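Local coordinates for periplasmic binding protein (Sulfurospirillum deleyianum, PDB 4PAG) that probably captures a solute in the periplasm for uptake by an ABC importer, as in the iron-siderophore and vitamin B12 binding proteins of its family, at residues S192-L197 with F275-G280; E129-L134 with Q306-V311; P29-I34 with G44-Q49; K239-F242 with K246-V249. All blocks are in the same frame, centred on the assembly; numbering follows the deposited sequence.

Interaction 1. Residues S192-L197 with F275-G280; sequences SEPLAL and FMRILG
In the two-lobed, helix-linked fold of this binding-protein family, whose linker is probably the long helix 141-163, helix 193-197 meets helix 277-288 through Pro194 and Arg277. The meeting is buried, its centre about 7 Å from the centre of the chain. The chain of Arg277 leaves with CG anti to the carbonyl carbon (chi1 -70°) and then runs extended as far as NE, which carries its guanidinium across to the other helix. There Pro194 CD sits over the centre of one guanidinium face, 3.4 Å from Arg277 CZ, so the flat cation rests on CH2 groups of the proline ring.

The acid beside it plays a looser part. Glu193 bends at its second torsion and brings OE1 to 3.7 Å from Arg277 NH1, a long salt bridge in which the oxygen stands well out of the guanidinium plane and no N-H points at it. Charge alone links the pair, while the hydrogen bond of Glu193 OE1 goes to Ser124 OG. The cation is held by directed bonds elsewhere: Arg277 NH2 donates to the carbonyls of Phe190 and Thr269. A methionine in its place would probably leave those two carbonyls without this donor and Glu193 without its nearby positive charge. Leu197 and Ile278 both lean on helix 141-163, on Leu158 and Tyr154 among others. Along the arginine chain the proline keeps in touch too, with Pro194 CG 3.5 Å from Arg277 NE.

Interaction 2. Residues E129-L134 with Q306-V311; sequences EVFRYL and QLFFGV
Phe131 and Phe308 reach toward each other from helices 127-138 and 297-309, and their rings alone make the contact. The backbones stay well apart, with the CA atoms of Phe131 and Phe308 at 11.9 Å, and the two rings reach across the gap. They form an offset edge-to-face pair: the edge of Phe308 is turned toward the face of Phe131, the planes stand 70° apart, and the two ring centroids are separated by 6.0 Å. The touch itself is between Phe131 CZ and Phe308 CE2, 3.9 Å apart, with Phe131 CZ lying in the plane of the Phe308 ring. Phe308 gets there with CG anti to its carbonyl carbon (chi1 -79°), which swings the ring from the flank of its helix toward the partner.

This apolar seam joins helices 127-138 and 297-309, with helices 28-37 and 141-163 alongside, in a protein of the two-lobed, helix-linked family fold. Phe304 stacks on Phe308, the ring of Phe275 meets it nearly parallel, and Phe131 is backed by Met33 and Ile37 of helix 28-37 and by Leu147 of helix 141-163.

Toward the exposed side of helix 127-138 the packing is looser. There Arg132 NH1 donates to Glu129 OE2 at 2.8 Å, one helical turn back, in a salt bridge whose N-H...acceptor angle is a bent 138°; Glu129 is exposed, and Arg132 lies along Asn145 and Ala148. Past Phe308 the chain turns off with Gly310, exposed and at positive phi, whose N makes a weak bond to Gln306 O.

Interaction 3. Residues P29-I34 with G44-Q49; sequences PISFMI and GVNSPQ
Ser31, on helix 28-37, and Asn46, in the loop that follows this helix, point their side chains at each other and join by one hydrogen bond. Ser31 OG donates to Asn46 OD1 over a short 2.5 Å. The hydroxyl approaches at a C=O...donor angle of 134° and stands 28° off the carbonyl plane, so it comes in beside the oxygen and somewhat above the amide. Asn46 CG lies anti to its carbonyl carbon (chi1 -51°), which carries the amide toward the helix. Its second torsion then presents OD1 to the serine, a choice fixed by ND2, which donates to Gly25 O and to Gly72 O. A water adds a second link, giving hydrogen bonds to Ser31 OG at 2.6 Å and to Gly44 O at 2.8 Å.

The contact thus ties the loop after helix 28-37 back to that helix and, through Asn46 ND2, to the end of strand 23-25. A leucine at Asn46 would probably leave the serine hydroxyl without its acceptor and the carbonyls of Gly25 and Gly72 without these N-H groups. Ser31 OG both gives and receives, so a buried hydroxyl is satisfied on two counts.

Interaction 4. Residues K239-F242 with K246-V249; sequences KTVF and KWAV
Val241 and Trp247 meet across the turn after helix 235-243, valine side chain and indole at about a right angle to each other. The valine's torsion matters to the fit. CG1 takes the crowded position between the backbone N and the carbonyl carbon (chi1 75°), which leaves CG2 anti to the N and directed at the tryptophan. Val241 CG2 then stands over one face of the indole, offset toward the rim, 3.8 Å from Trp247 CG and 3.9 Å from Trp247 CE3. The same methyl also touches the stem of the side chain, at 3.7 Å from Trp247 CB. Val241 CA lies over that same face, near the five-membered end.

Trp247 sits in a 3-10 segment and has its CG anti to the carbonyl carbon (chi1 -65°), with the ring turned nearly perpendicular to the side-chain stem (chi2 93°); together these torsions lay the indole face against Val241 CG2. The path of the backbone, for its part, sets Trp247 CB 3.4 Å from Val241 O, a close packing of a methylene on a carbonyl. Thr240 adds a weaker touch, its CG2 4.3 Å from Trp247 NE1, while its hydroxyl is engaged with Thr236 O and Arg243 NH2. No hydrogen bond joins the two segments; the contact is one of shape.

Further rings meet the indole edge-to-face, Phe219 from helix 219-225 and Phe237 from the same helix as Val241. It is the valine that makes the link to the parallel sheet, resting on Val258 of its outermost strand 258-260.

How the interactions relate
From the N terminus, interaction 3 comes first and closes a short loop after helix 28-37, complete before the others open. Interaction 2 then opens at 129-134 and closes only at 306-311, near the C terminus. Within that span lies interaction 1, and within interaction 1 lies interaction 4, a local turn; the three nest and none cross. Interactions 1, 2 and 3 also touch in space, with Phe275 on Phe32 and Ile278 on Phe131, and so join helices 28-37, 127-138, 277-288 and 297-309. Interaction 4 stands apart at the parallel sheet, its centre about 39 Å from that of interaction 2.

Interaction 1. Residues S192-L197 with F275-G280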
loop_
_atom_site.group_PDB
_atom_site.type_symbol
_atom_site.label_atom_id
_atom_site.label_comp_id
_atom_site.label_asym_id
_atom_site.label_seq_id
_atom_site.Cartn_x
_atom_site.Cartn_y
_atom_site.Cartn_z
ATOM N N SER A 192 7.720 -4.983 1.415
ATOM C CA SER A 192 7.362 -6.409 1.300
ATOM C C SER A 192 6.459 -6.947 2.418
ATOM O O SER A 192 6.074 -8.115 2.393
ATOM C CB SER A 192 8.632 -7.261 1.248
ATOM O OG SER A 192 9.359 -7.158 2.455
ATOM N N GLU A 193 6.102 -6.094 3.374
ATOM C CA GLU A 193 5.287 -6.484 4.534
ATOM C C GLU A 193 4.072 -7.401 4.253
ATOM O O GLU A 193 3.884 -8.374 4.984
ATOM C CB GLU A 193 4.832 -5.230 5.301
ATOM C CG GLU A 193 4.119 -5.515 6.613
ATOM C CD GLU A 193 2.599 -5.515 6.505
ATOM O OE1 GLU A 193 2.053 -5.162 5.432
ATOM O OE2 GLU A 193 1.934 -5.853 7.514
ATOM N N PRO A 194 3.247 -7.096 3.221
ATOM C CA PRO A 194 2.058 -7.923 3.021
ATOM C C PRO A 194 2.386 -9.334 2.534
ATOM O O PRO A 194 1.581 -10.243 2.716
ATOM C CB PRO A 194 1.267 -7.165 1.955
ATOM C CG PRO A 194 2.264 -6.313 1.259
ATOM C CD PRO A 194 3.260 -5.941 2.304
ATOM N N LEU A 195 3.560 -9.507 1.933
ATOM C CA LEU A 195 4.014 -10.842 1.528
ATOM C C LEU A 195 4.261 -11.719 2.759
ATOM O O LEU A 195 3.902 -12.895 2.779
ATOM C CB LEU A 195 5.267 -10.741 0.664
ATOM C CG LEU A 195 5.057 -10.027 -0.679
ATOM C CD1 LEU A 195 6.349 -9.409 -1.195
ATOM C CD2 LEU A 195 4.511 -11.002 -1.696
ATOM N N ALA A 196 4.860 -11.136 3.790
ATOM C CA ALA A 196 5.069 -11.839 5.061
ATOM C C ALA A 196 3.760 -12.002 5.830
ATOM O O ALA A 196 3.524 -13.039 6.453
ATOM C CB ALA A 196 6.088 -11.097 5.906
ATOM N N LEU A 197 2.909 -10.980 5.785
ATOM C CA LEU A 197 1.605 -11.031 6.458
ATOM C C LEU A 197 0.704 -12.126 5.882
ATOM O O LEU A 197 -0.121 -12.713 6.593
ATOM C CB LEU A 197 0.904 -9.680 6.336
ATOM C CG LEU A 197 -0.283 -9.448 7.264
ATOM C CD1 LEU A 197 0.186 -9.343 8.709
ATOM C CD2 LEU A 197 -1.033 -8.191 6.843
ATOM N N PHE A 275 -3.363 1.036 2.691
ATOM C CA PHE A 275 -4.519 0.269 3.140
ATOM C C PHE A 275 -4.999 -0.788 2.125
ATOM O O PHE A 275 -5.709 -1.717 2.496
ATOM C CB PHE A 275 -5.673 1.225 3.437
ATOM C CG PHE A 275 -6.328 1.747 2.206
ATOM C CD1 PHE A 275 -5.848 2.875 1.576
ATOM C CD2 PHE A 275 -7.405 1.067 1.641
ATOM C CE1 PHE A 275 -6.444 3.335 0.409
ATOM C CE2 PHE A 275 -7.994 1.519 0.481
ATOM C CZ PHE A 275 -7.517 2.663 -0.139
HETATM N N MSE A 276 -4.640 -0.644 0.852
HETATM C CA MSE A 276 -4.994 -1.657 -0.163
HETATM C C MSE A 276 -4.502 -3.037 0.228
HETATM O O MSE A 276 -5.043 -4.056 -0.236
HETATM C CB MSE A 276 -4.387 -1.332 -1.527
HETATM C CG MSE A 276 -4.898 -0.051 -2.169
HETATM SE SE MSE A 276 -6.820 -0.122 -2.594
HETATM C CE MSE A 276 -6.788 -1.506 -4.003
ATOM N N ARG A 277 -3.486 -3.086 1.088
ATOM C CA ARG A 277 -2.939 -4.354 1.598
ATOM C C ARG A 277 -3.945 -5.200 2.373
ATOM O O ARG A 277 -3.797 -6.426 2.458
ATOM C CB ARG A 277 -1.711 -4.093 2.460
ATOM C CG ARG A 277 -0.520 -3.630 1.648
ATOM C CD ARG A 277 0.574 -2.999 2.495
ATOM N NE ARG A 277 1.773 -2.879 1.682
ATOM C CZ ARG A 277 2.991 -2.590 2.120
ATOM N NH1 ARG A 277 3.225 -2.335 3.408
ATOM N NH2 ARG A 277 3.993 -2.547 1.241
ATOM N N ILE A 278 -4.963 -4.548 2.934
ATOM C CA ILE A 278 -6.096 -5.249 3.529
ATOM C C ILE A 278 -6.639 -6.318 2.565
ATOM O O ILE A 278 -6.943 -7.438 2.977
ATOM C CB ILE A 278 -7.200 -4.244 3.910
ATOM C CG1 ILE A 278 -6.726 -3.404 5.100
ATOM C CG2 ILE A 278 -8.503 -4.952 4.250
ATOM C CD1 ILE A 278 -7.406 -2.052 5.196
ATOM N N LEU A 279 -6.739 -5.960 1.287
ATOM C CA LEU A 279 -7.156 -6.887 0.239
ATOM C C LEU A 279 -5.954 -7.582 -0.396
ATOM O O LEU A 279 -5.989 -8.790 -0.653
ATOM C CB LEU A 279 -7.937 -6.138 -0.837
ATOM C CG LEU A 279 -8.371 -6.935 -2.065
ATOM C CD1 LEU A 279 -9.393 -7.982 -1.679
ATOM C CD2 LEU A 279 -8.936 -5.997 -3.120
ATOM N N GLY A 280 -4.901 -6.817 -0.663
ATOM C CA GLY A 280 -3.721 -7.341 -1.341
ATOM C C GLY A 280 -3.065 -8.514 -0.648
ATOM O O GLY A 280 -2.579 -9.430 -1.306
#

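Interaction 2. Residues E129-L134 with Q306-V311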
loop_
_atom_site.group_PDB
_atom_site.type_symbol
_atom_site.label_atom_id
_atom_site.label_comp_id
_atom_site.label_asym_id
_atom_site.label_seq_id
_atom_site.Cartn_x
_atom_site.Cartn_y
_atom_site.Cartn_z
ATOM N N GLU A 129 -7.192 0.929 13.589
ATOM C CA GLU A 129 -7.045 2.045 14.520
ATOM C C GLU A 129 -6.646 3.359 13.830
ATOM O O GLU A 129 -7.103 4.427 14.229
ATOM C CB GLU A 129 -6.102 1.688 15.671
ATOM C CG GLU A 129 -6.793 0.869 16.753
ATOM C CD GLU A 129 -7.947 1.619 17.414
ATOM O OE1 GLU A 129 -7.724 2.726 17.950
ATOM O OE2 GLU A 129 -9.080 1.104 17.398
ATOM N N VAL A 130 -5.843 3.277 12.771
ATOM C CA VAL A 130 -5.459 4.469 12.017
ATOM C C VAL A 130 -6.672 5.063 11.298
ATOM O O VAL A 130 -6.871 6.276 11.312
ATOM C CB VAL A 130 -4.306 4.178 11.034
ATOM C CG1 VAL A 130 -4.052 5.370 10.114
ATOM C CG2 VAL A 130 -3.041 3.837 11.811
ATOM N N PHE A 131 -7.492 4.210 10.688
ATOM C CA PHE A 131 -8.747 4.671 10.099
ATOM C C PHE A 131 -9.645 5.372 11.129
ATOM O O PHE A 131 -10.127 6.481 10.881
ATOM C CB PHE A 131 -9.502 3.516 9.431
ATOM C CG PHE A 131 -9.119 3.291 8.000
ATOM C CD1 PHE A 131 -9.425 4.240 7.040
ATOM C CD2 PHE A 131 -8.477 2.122 7.605
ATOM C CE1 PHE A 131 -9.092 4.042 5.710
ATOM C CE2 PHE A 131 -8.132 1.921 6.280
ATOM C CZ PHE A 131 -8.445 2.877 5.329
ATOM N N ARG A 132 -9.857 4.748 12.282
ATOM C CA ARG A 132 -10.678 5.371 13.330
ATOM C C ARG A 132 -10.110 6.733 13.785
ATOM O O ARG A 132 -10.848 7.703 13.968
ATOM C CB ARG A 132 -10.823 4.429 14.526
ATOM C CG ARG A 132 -11.605 3.173 14.191
ATOM C CD ARG A 132 -11.917 2.317 15.406
ATOM N NE ARG A 132 -12.425 1.025 14.952
ATOM C CZ ARG A 132 -11.748 -0.122 14.952
ATOM N NH1 ARG A 132 -10.507 -0.202 15.434
ATOM N NH2 ARG A 132 -12.338 -1.214 14.485
ATOM N N TYR A 133 -8.797 6.787 13.963
ATOM C CA TYR A 133 -8.100 8.011 14.343
ATOM C C TYR A 133 -8.341 9.105 13.313
ATOM O O TYR A 133 -8.728 10.215 13.665
ATOM C CB TYR A 133 -6.608 7.723 14.479
ATOM C CG TYR A 133 -5.752 8.909 14.856
ATOM C CD1 TYR A 133 -5.703 9.361 16.166
ATOM C CD2 TYR A 133 -4.972 9.567 13.902
ATOM C CE1 TYR A 133 -4.907 10.437 16.519
ATOM C CE2 TYR A 133 -4.174 10.650 14.251
ATOM C CZ TYR A 133 -4.144 11.074 15.560
ATOM O OH TYR A 133 -3.354 12.143 15.934
ATOM N N LEU A 134 -8.138 8.788 12.036
ATOM C CA LEU A 134 -8.365 9.772 10.976
ATOM C C LEU A 134 -9.827 10.218 10.885
ATOM O O LEU A 134 -10.102 11.376 10.572
ATOM C CB LEU A 134 -7.855 9.252 9.629
ATOM C CG LEU A 134 -6.336 9.173 9.516
ATOM C CD1 LEU A 134 -5.933 8.730 8.121
ATOM C CD2 LEU A 134 -5.684 10.508 9.857
ATOM N N GLN A 306 -16.593 -2.284 -3.286
ATOM C CA GLN A 306 -17.904 -1.680 -3.064
ATOM C C GLN A 306 -17.849 -0.664 -1.939
ATOM O O GLN A 306 -18.318 0.461 -2.098
ATOM C CB GLN A 306 -18.965 -2.741 -2.760
ATOM C CG GLN A 306 -20.397 -2.223 -2.859
ATOM C CD GLN A 306 -20.912 -1.533 -1.605
ATOM O OE1 GLN A 306 -20.453 -1.793 -0.486
ATOM N NE2 GLN A 306 -21.902 -0.660 -1.789
ATOM N N LEU A 307 -17.255 -1.053 -0.822
ATOM C CA LEU A 307 -17.218 -0.210 0.373
ATOM C C LEU A 307 -16.166 0.887 0.247
ATOM O O LEU A 307 -16.464 2.073 0.472
ATOM C CB LEU A 307 -16.957 -1.058 1.622
ATOM C CG LEU A 307 -16.816 -0.289 2.942
ATOM C CD1 LEU A 307 -18.107 0.450 3.277
ATOM C CD2 LEU A 307 -16.424 -1.215 4.078
ATOM N N PHE A 308 -14.943 0.508 -0.121
ATOM C CA PHE A 308 -13.833 1.475 -0.165
ATOM C C PHE A 308 -13.936 2.473 -1.314
ATOM O O PHE A 308 -13.631 3.647 -1.126
ATOM C CB PHE A 308 -12.462 0.769 -0.165
ATOM C CG PHE A 308 -12.035 0.306 1.196
ATOM C CD1 PHE A 308 -12.599 -0.816 1.762
ATOM C CD2 PHE A 308 -11.107 1.033 1.938
ATOM C CE1 PHE A 308 -12.235 -1.236 3.032
ATOM C CE2 PHE A 308 -10.733 0.617 3.201
ATOM C CZ PHE A 308 -11.301 -0.520 3.755
ATOM N N PHE A 309 -14.384 2.021 -2.485
ATOM C CA PHE A 309 -14.410 2.867 -3.680
ATOM C C PHE A 309 -15.816 3.205 -4.175
ATOM O O PHE A 309 -15.970 4.084 -5.017
ATOM C CB PHE A 309 -13.581 2.228 -4.806
ATOM C CG PHE A 309 -12.108 2.170 -4.505
ATOM C CD1 PHE A 309 -11.336 3.328 -4.558
ATOM C CD2 PHE A 309 -11.492 0.978 -4.148
ATOM C CE1 PHE A 309 -9.980 3.291 -4.264
ATOM C CE2 PHE A 309 -10.135 0.937 -3.857
ATOM C CZ PHE A 309 -9.379 2.096 -3.914
ATOM N N GLY A 310 -16.837 2.526 -3.654
ATOM C CA GLY A 310 -18.202 2.733 -4.128
ATOM C C GLY A 310 -18.401 2.204 -5.537
ATOM O O GLY A 310 -19.215 2.736 -6.288
ATOM N N VAL A 311 -17.659 1.157 -5.895
ATOM C CA VAL A 311 -17.638 0.644 -7.261
ATOM C C VAL A 311 -18.083 -0.813 -7.293
ATOM O O VAL A 311 -17.590 -1.634 -6.520
ATOM C CB VAL A 311 -16.233 0.764 -7.873
ATOM C CG1 VAL A 311 -16.160 0.047 -9.214
ATOM C CG2 VAL A 311 -15.864 2.232 -8.041
#

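Interaction 3. Residues P29-I34 with G44-Q49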
loop_
_atom_site.group_PDB
_atom_site.type_symbol
_atom_site.label_atom_id
_atom_site.label_comp_id
_atom_site.label_asym_id
_atom_site.label_seq_id
_atom_site.Cartn_x
_atom_site.Cartn_y
_atom_site.Cartn_z
ATOM N N PRO A 29 0.760 6.778 0.648
ATOM C CA PRO A 29 0.017 5.934 1.599
ATOM C C PRO A 29 -1.053 6.724 2.371
ATOM O O PRO A 29 -2.148 6.209 2.646
ATOM C CB PRO A 29 1.108 5.454 2.571
ATOM C CG PRO A 29 2.384 5.583 1.822
ATOM C CD PRO A 29 2.208 6.757 0.912
ATOM N N ILE A 30 -0.730 7.970 2.698
ATOM C CA ILE A 30 -1.628 8.827 3.472
ATOM C C ILE A 30 -2.711 9.448 2.601
ATOM O O ILE A 30 -3.892 9.415 2.949
ATOM C CB ILE A 30 -0.870 9.970 4.176
ATOM C CG1 ILE A 30 0.367 9.453 4.924
ATOM C CG2 ILE A 30 -1.812 10.723 5.107
ATOM C CD1 ILE A 30 0.093 8.404 5.985
ATOM N N SER A 31 -2.303 10.036 1.481
ATOM C CA SER A 31 -3.240 10.628 0.542
ATOM C C SER A 31 -4.273 9.608 0.047
ATOM O O SER A 31 -5.452 9.927 -0.014
ATOM C CB SER A 31 -2.488 11.266 -0.628
ATOM O OG SER A 31 -1.658 12.303 -0.121
ATOM N N PHE A 32 -3.838 8.387 -0.280
ATOM C CA PHE A 32 -4.771 7.344 -0.738
ATOM C C PHE A 32 -5.804 7.006 0.340
ATOM O O PHE A 32 -6.974 6.794 0.045
ATOM C CB PHE A 32 -4.018 6.067 -1.155
ATOM C CG PHE A 32 -3.243 6.175 -2.449
ATOM C CD1 PHE A 32 -3.055 7.381 -3.110
ATOM C CD2 PHE A 32 -2.658 5.032 -2.990
ATOM C CE1 PHE A 32 -2.325 7.439 -4.295
ATOM C CE2 PHE A 32 -1.929 5.086 -4.172
ATOM C CZ PHE A 32 -1.755 6.290 -4.821
HETATM N N MSE A 33 -5.369 6.962 1.591
HETATM C CA MSE A 33 -6.247 6.632 2.717
HETATM C C MSE A 33 -7.241 7.742 2.987
HETATM O O MSE A 33 -8.422 7.488 3.256
HETATM C CB MSE A 33 -5.351 6.367 3.924
HETATM C CG MSE A 33 -6.136 5.993 5.170
HETATM SE SE MSE A 33 -4.911 5.159 6.472
HETATM C CE MSE A 33 -3.362 6.358 6.358
ATOM N N ILE A 34 -6.783 8.986 2.913
ATOM C CA ILE A 34 -7.695 10.123 3.061
ATOM C C ILE A 34 -8.746 10.089 1.950
ATOM O O ILE A 34 -9.920 10.379 2.194
ATOM C CB ILE A 34 -6.954 11.473 3.040
ATOM C CG1 ILE A 34 -6.028 11.595 4.258
ATOM C CG2 ILE A 34 -7.950 12.629 3.028
ATOM C CD1 ILE A 34 -5.028 12.737 4.172
ATOM N N GLY A 44 -4.399 18.495 -2.566
ATOM C CA GLY A 44 -3.470 18.034 -3.575
ATOM C C GLY A 44 -3.067 16.584 -3.368
ATOM O O GLY A 44 -3.394 15.977 -2.340
ATOM N N VAL A 45 -2.379 16.032 -4.367
ATOM C CA VAL A 45 -1.813 14.691 -4.289
ATOM C C VAL A 45 -0.279 14.815 -4.239
ATOM O O VAL A 45 0.275 15.914 -4.400
ATOM C CB VAL A 45 -2.268 13.794 -5.471
ATOM C CG1 VAL A 45 -3.763 13.524 -5.391
ATOM C CG2 VAL A 45 -1.918 14.410 -6.819
ATOM N N ASN A 46 0.402 13.696 -4.001
ATOM C CA ASN A 46 1.857 13.694 -3.851
ATOM C C ASN A 46 2.570 13.372 -5.160
ATOM O O ASN A 46 3.647 13.901 -5.425
ATOM C CB ASN A 46 2.281 12.687 -2.778
ATOM C CG ASN A 46 1.520 12.867 -1.490
ATOM O OD1 ASN A 46 0.635 12.074 -1.171
ATOM N ND2 ASN A 46 1.824 13.937 -0.761
ATOM N N SER A 47 1.959 12.489 -5.948
ATOM C CA SER A 47 2.484 12.011 -7.224
ATOM C C SER A 47 1.366 12.061 -8.271
ATOM O O SER A 47 0.191 12.187 -7.915
ATOM C CB SER A 47 2.945 10.555 -7.086
ATOM O OG SER A 47 3.973 10.419 -6.128
ATOM N N PRO A 48 1.718 11.944 -9.560
ATOM C CA PRO A 48 0.690 11.853 -10.601
ATOM C C PRO A 48 -0.299 10.741 -10.295
ATOM O O PRO A 48 0.107 9.643 -9.901
ATOM C CB PRO A 48 1.489 11.521 -11.866
ATOM C CG PRO A 48 2.869 11.994 -11.594
ATOM C CD PRO A 48 3.085 11.914 -10.116
ATOM N N GLN A 49 -1.585 11.019 -10.477
ATOM C CA GLN A 49 -2.643 10.084 -10.088
ATOM C C GLN A 49 -2.580 8.760 -10.862
ATOM O O GLN A 49 -2.935 7.705 -10.330
ATOM C CB GLN A 49 -4.012 10.732 -10.279
ATOM C CG GLN A 49 -4.323 11.821 -9.268
ATOM C CD GLN A 49 -3.867 13.205 -9.691
ATOM O OE1 GLN A 49 -2.844 13.372 -10.378
ATOM N NE2 GLN A 49 -4.622 14.217 -9.266
HETATM O O HOH W 1 -2.389 14.824 0.018
#

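Interaction 4. Residues K239-F242 with K246-V249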
loop_
_atom_site.group_PDB
_atom_site.type_symbol
_atom_site.label_atom_id
_atom_site.label_comp_id
_atom_site.label_asym_id
_atom_site.label_seq_id
_atom_site.Cartn_x
_atom_site.Cartn_y
_atom_site.Cartn_z
ATOM N N LYS A 239 5.829 -10.360 -18.800
ATOM C CA LYS A 239 5.924 -10.907 -20.166
ATOM C C LYS A 239 7.272 -11.585 -20.407
ATOM O O LYS A 239 7.336 -12.706 -20.908
ATOM C CB LYS A 239 5.736 -9.807 -21.220
ATOM C CG LYS A 239 4.382 -9.113 -21.257
ATOM C CD LYS A 239 3.219 -10.090 -21.260
ATOM C CE LYS A 239 2.149 -9.711 -22.278
ATOM N NZ LYS A 239 2.458 -10.312 -23.608
ATOM N N THR A 240 8.345 -10.893 -20.046
ATOM C CA THR A 240 9.705 -11.393 -20.259
ATOM C C THR A 240 9.934 -12.766 -19.638
ATOM O O THR A 240 10.516 -13.651 -20.278
ATOM C CB THR A 240 10.737 -10.402 -19.691
ATOM O OG1 THR A 240 10.754 -9.225 -20.508
ATOM C CG2 THR A 240 12.138 -10.998 -19.660
ATOM N N VAL A 241 9.464 -12.949 -18.404
ATOM C CA VAL A 241 9.752 -14.164 -17.640
ATOM C C VAL A 241 9.131 -15.418 -18.277
ATOM O O VAL A 241 9.612 -16.527 -18.057
ATOM C CB VAL A 241 9.345 -14.010 -16.137
ATOM C CG1 VAL A 241 7.843 -14.078 -15.953
ATOM C CG2 VAL A 241 10.024 -15.061 -15.273
ATOM N N PHE A 242 8.081 -15.233 -19.077
ATOM C CA PHE A 242 7.478 -16.334 -19.843
ATOM C C PHE A 242 7.914 -16.402 -21.310
ATOM O O PHE A 242 7.695 -17.422 -21.973
ATOM C CB PHE A 242 5.955 -16.261 -19.756
ATOM C CG PHE A 242 5.416 -16.688 -18.429
ATOM C CD1 PHE A 242 5.497 -18.014 -18.032
ATOM C CD2 PHE A 242 4.851 -15.763 -17.561
ATOM C CE1 PHE A 242 5.013 -18.412 -16.796
ATOM C CE2 PHE A 242 4.352 -16.157 -16.331
ATOM C CZ PHE A 242 4.440 -17.481 -15.944
ATOM N N LYS A 246 15.660 -18.604 -20.607
ATOM C CA LYS A 246 16.501 -18.824 -19.423
ATOM C C LYS A 246 15.703 -18.882 -18.114
ATOM O O LYS A 246 16.113 -19.546 -17.167
ATOM C CB LYS A 246 17.572 -17.742 -19.310
ATOM C CG LYS A 246 17.050 -16.428 -18.757
ATOM C CD LYS A 246 18.107 -15.358 -18.852
ATOM C CE LYS A 246 17.883 -14.256 -17.839
ATOM N NZ LYS A 246 19.146 -13.495 -17.690
ATOM N N TRP A 247 14.563 -18.198 -18.057
ATOM C CA TRP A 247 13.750 -18.220 -16.838
ATOM C C TRP A 247 13.024 -19.546 -16.618
ATOM O O TRP A 247 12.558 -19.814 -15.521
ATOM C CB TRP A 247 12.752 -17.072 -16.835
ATOM C CG TRP A 247 13.424 -15.758 -16.791
ATOM C CD1 TRP A 247 13.768 -14.983 -17.854
ATOM C CD2 TRP A 247 13.869 -15.064 -15.625
ATOM N NE1 TRP A 247 14.387 -13.840 -17.426
ATOM C CE2 TRP A 247 14.463 -13.862 -16.059
ATOM C CE3 TRP A 247 13.813 -15.335 -14.256
ATOM C CZ2 TRP A 247 15.009 -12.942 -15.179
ATOM C CZ3 TRP A 247 14.353 -14.411 -13.376
ATOM C CH2 TRP A 247 14.933 -13.223 -13.843
ATOM N N ALA A 248 12.938 -20.376 -17.649
ATOM C CA ALA A 248 12.298 -21.687 -17.530
ATOM C C ALA A 248 13.059 -22.650 -16.610
ATOM O O ALA A 248 12.540 -23.701 -16.271
ATOM C CB ALA A 248 12.119 -22.308 -18.909
ATOM N N VAL A 249 14.288 -22.309 -16.224
ATOM C CA VAL A 249 15.000 -23.078 -15.196
ATOM C C VAL A 249 14.258 -23.081 -13.851
ATOM O O VAL A 249 14.395 -24.011 -13.063
ATOM C CB VAL A 249 16.453 -22.578 -15.002
ATOM C CG1 VAL A 249 16.507 -21.150 -14.467
ATOM C CG2 VAL A 249 17.201 -23.494 -14.064
#